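Local coordinates for protein mRNA export factor (Human herpesvirus 1, PDB 4YXP) that regulates viral gene expression, carries intronless viral mRNAs out of the nucleus and helps shut off host protein synthesis, its C-terminal folded domain forming an intertwined dimer, at residues Arg158-Cys163 against Leu253-Ile258. Numbering follows the deposited sequence.
Sequences RPFLQC and LTASHI. With ZN (zinc ion), chain D.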
ATOM      1  N   ARG B 158       8.163   4.132  -2.997  1.00 25.82           N
ATOM      2  CA  ARG B 158       9.464   3.703  -2.473  1.00 27.02           C
ATOM      3  C   ARG B 158      10.531   3.527  -3.569  1.00 26.70           C
ATOM      4  O   ARG B 158      11.650   4.024  -3.418  1.00 26.19           O
ATOM      5  CB  ARG B 158       9.318   2.405  -1.664  1.00 29.91           C
ATOM      6  CG  ARG B 158      10.618   1.927  -1.019  1.00 35.30           C
ATOM      7  CD  ARG B 158      10.402   0.688  -0.161  1.00 39.18           C
ATOM      8  NE  ARG B 158       9.400   0.897   0.880  1.00 41.79           N
ATOM      9  CZ  ARG B 158       9.654   1.389   2.090  1.00 42.99           C
ATOM     10  NH1 ARG B 158      10.890   1.734   2.433  1.00 44.27           N
ATOM     11  NH2 ARG B 158       8.666   1.538   2.963  1.00 41.59           N
ATOM     12  N   PRO B 159      10.203   2.828  -4.674  1.00 28.28           N
ATOM     13  CA  PRO B 159      11.240   2.658  -5.705  1.00 28.30           C
ATOM     14  C   PRO B 159      11.653   3.965  -6.381  1.00 27.51           C
ATOM     15  O   PRO B 159      12.826   4.141  -6.713  1.00 27.19           O
ATOM     16  CB  PRO B 159      10.578   1.714  -6.717  1.00 29.63           C
ATOM     17  CG  PRO B 159       9.512   1.020  -5.943  1.00 30.01           C
ATOM     18  CD  PRO B 159       8.991   2.061  -5.004  1.00 28.57           C
ATOM     19  N   PHE B 160      10.699   4.866  -6.594  1.00 26.11           N
ATOM     20  CA  PHE B 160      11.002   6.177  -7.158  1.00 26.74           C
ATOM     21  C   PHE B 160      11.908   6.974  -6.230  1.00 25.32           C
ATOM     22  O   PHE B 160      12.889   7.583  -6.667  1.00 25.44           O
ATOM     23  CB  PHE B 160       9.712   6.960  -7.419  1.00 27.19           C
ATOM     24  CG  PHE B 160       9.944   8.391  -7.813  1.00 28.33           C
ATOM     25  CD1 PHE B 160      10.470   8.706  -9.056  1.00 29.88           C
ATOM     26  CD2 PHE B 160       9.632   9.424  -6.942  1.00 28.42           C
ATOM     27  CE1 PHE B 160      10.683  10.024  -9.422  1.00 31.53           C
ATOM     28  CE2 PHE B 160       9.842  10.744  -7.303  1.00 30.09           C
ATOM     29  CZ  PHE B 160      10.369  11.043  -8.542  1.00 31.38           C
ATOM     30  N   LEU B 161      11.577   6.969  -4.944  1.00 24.90           N
ATOM     31  CA  LEU B 161      12.275   7.805  -3.975  1.00 27.37           C
ATOM     32  C   LEU B 161      13.685   7.307  -3.673  1.00 30.12           C
ATOM     33  O   LEU B 161      14.534   8.087  -3.239  1.00 31.17           O
ATOM     34  CB  LEU B 161      11.469   7.893  -2.679  1.00 26.04           C
ATOM     35  CG  LEU B 161      10.158   8.673  -2.794  1.00 26.78           C
ATOM     36  CD1 LEU B 161       9.362   8.553  -1.512  1.00 27.98           C
ATOM     37  CD2 LEU B 161      10.418  10.139  -3.124  1.00 27.08           C
ATOM     38  N   GLN B 162      13.939   6.019  -3.895  1.00 30.53           N
ATOM     39  CA  GLN B 162      15.285   5.489  -3.718  1.00 32.50           C
ATOM     40  C   GLN B 162      16.257   6.276  -4.593  1.00 31.61           C
ATOM     41  O   GLN B 162      17.327   6.682  -4.141  1.00 33.74           O
ATOM     42  CB  GLN B 162      15.346   3.999  -4.061  1.00 37.29           C
ATOM     43  CG  GLN B 162      16.755   3.415  -3.980  1.00 44.46           C
ATOM     44  CD  GLN B 162      16.771   1.899  -4.035  1.00 51.05           C
ATOM     45  OE1 GLN B 162      16.005   1.281  -4.777  1.00 53.72           O
ATOM     46  NE2 GLN B 162      17.646   1.289  -3.241  1.00 53.79           N
ATOM     47  N   CYS B 163      15.869   6.499  -5.844  1.00 29.40           N
ATOM     48  CA  CYS B 163      16.701   7.249  -6.781  1.00 30.50           C
ATOM     49  C   CYS B 163      16.617   8.760  -6.537  1.00 30.00           C
ATOM     50  O   CYS B 163      17.634   9.451  -6.528  1.00 30.81           O
ATOM     51  CB  CYS B 163      16.293   6.934  -8.220  1.00 32.47           C
ATOM     52  SG  CYS B 163      17.375   7.681  -9.468  1.00 35.78           S
ATOM     53  N   LEU B 253      10.524   5.130 -16.387  1.00 31.23           N
ATOM     54  CA  LEU B 253       9.392   4.226 -16.569  1.00 30.96           C
ATOM     55  C   LEU B 253       8.576   4.106 -15.279  1.00 25.81           C
ATOM     56  O   LEU B 253       7.341   4.115 -15.300  1.00 24.55           O
ATOM     57  CB  LEU B 253       9.895   2.847 -17.014  1.00 36.15           C
ATOM     58  CG  LEU B 253       8.918   1.868 -17.672  1.00 41.30           C
ATOM     59  CD1 LEU B 253       8.226   2.485 -18.872  1.00 45.21           C
ATOM     60  CD2 LEU B 253       9.665   0.610 -18.100  1.00 42.05           C
ATOM     61  N   THR B 254       9.279   4.001 -14.156  1.00 24.24           N
ATOM     62  CA  THR B 254       8.647   3.892 -12.849  1.00 24.07           C
ATOM     63  C   THR B 254       7.831   5.151 -12.551  1.00 25.23           C
ATOM     64  O   THR B 254       6.667   5.075 -12.156  1.00 26.84           O
ATOM     65  CB  THR B 254       9.707   3.668 -11.744  1.00 24.32           C
ATOM     66  OG1 THR B 254      10.331   2.391 -11.933  1.00 23.95           O
ATOM     67  CG2 THR B 254       9.093   3.727 -10.353  1.00 23.84           C
ATOM     68  N   ALA B 255       8.448   6.309 -12.746  1.00 24.62           N
ATOM     69  CA  ALA B 255       7.783   7.577 -12.475  1.00 25.12           C
ATOM     70  C   ALA B 255       6.544   7.738 -13.348  1.00 26.62           C
ATOM     71  O   ALA B 255       5.503   8.201 -12.885  1.00 25.94           O
ATOM     72  CB  ALA B 255       8.740   8.735 -12.697  1.00 25.85           C
ATOM     73  N   SER B 256       6.654   7.341 -14.609  1.00 28.63           N
ATOM     74  CA  SER B 256       5.568   7.532 -15.561  1.00 31.48           C
ATOM     75  C   SER B 256       4.380   6.630 -15.244  1.00 31.92           C
ATOM     76  O   SER B 256       3.229   7.041 -15.388  1.00 32.40           O
ATOM     77  CB  SER B 256       6.053   7.272 -16.989  1.00 31.95           C
ATOM     78  OG  SER B 256       7.009   8.238 -17.387  1.00 31.93           O
ATOM     79  N   HIS B 257       4.654   5.406 -14.802  1.00 31.03           N
ATOM     80  CA  HIS B 257       3.591   4.435 -14.565  1.00 30.83           C
ATOM     81  C   HIS B 257       2.835   4.748 -13.274  1.00 29.72           C
ATOM     82  O   HIS B 257       1.665   4.395 -13.132  1.00 31.38           O
ATOM     83  CB  HIS B 257       4.158   3.016 -14.514  1.00 31.40           C
ATOM     84  CG  HIS B 257       3.163   1.950 -14.849  1.00 32.31           C
ATOM     85  ND1 HIS B 257       1.873   2.233 -15.263  1.00 32.51           N
ATOM     86  CD2 HIS B 257       3.260   0.602 -14.845  1.00 32.52           C
ATOM     87  CE1 HIS B 257       1.229   1.108 -15.489  1.00 32.36           C
ATOM     88  NE2 HIS B 257       2.047   0.096 -15.245  1.00 32.01           N
ATOM     89  N   ILE B 258       3.506   5.405 -12.333  1.00 27.09           N
ATOM     90  CA  ILE B 258       2.843   5.904 -11.131  1.00 25.47           C
ATOM     91  C   ILE B 258       1.852   6.998 -11.528  1.00 26.12           C
ATOM     92  O   ILE B 258       0.715   7.023 -11.057  1.00 25.95           O
ATOM     93  CB  ILE B 258       3.871   6.417 -10.100  1.00 25.68           C
ATOM     94  CG1 ILE B 258       4.680   5.243  -9.539  1.00 24.78           C
ATOM     95  CG2 ILE B 258       3.180   7.177  -8.960  1.00 25.60           C
ATOM     96  CD1 ILE B 258       5.873   5.651  -8.699  1.00 24.45           C
TER
HETATM   97 ZN    ZN D 601      16.019   8.591 -11.044  0.84 27.17          ZN
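F160 and A255 meet where helix 146-167 passes helix 249-259: the ring atoms CD1 and CE1 of F160 both lie 4.0 Å from CB of A255, and the methyl group sits obliquely against the CD1-CE1 bond of the ring. A small residue suits this place, because the ring can come close to the backbone of the second helix; the CA atoms of F160 and A255 are 6.4 Å apart. One turn further on, the tip of I258 reaches the base of the same side chain, its CD1 standing 4.3 Å from CB of F160. T254 contributes its methyl branch, whose CG2 packs 4.4 Å from CB of P159 and 4.2 Å from the backbone N of F160. The hydroxyl OG1 of T254 instead hydrogen-bonds to the carbonyl O of V250 in its own helix, which lets a polar residue present a hydrocarbon face here. P159 has no backbone N-H to bond to the preceding turn, in keeping with the kink of helix 146-167 at P159 and F160, and its ring offers a compact apolar surface.

No hydrogen bond crosses between the segments, whose axes come within 9.6 Å with 139° between their N-to-C directions, nearer antiparallel than parallel. This apolar joint lies beside the CHC2-type zinc finger, in which C163, one turn after F160, binds the zinc ion through SG at 2.3 Å. With SG anti to the backbone N (chi1 -174°), the thiolate extends away from its helix to the metal, where H242, C246 and C251 complete the site. The ring of F160 also meets that of H242 with the planes roughly perpendicular, linking the packing to a metal ligand. Farther out, L239 of helix 230-241 touches F160, A255 and I258, while P159 packs on D104 of the second subunit and L253 and H257 on M39 of that subunit.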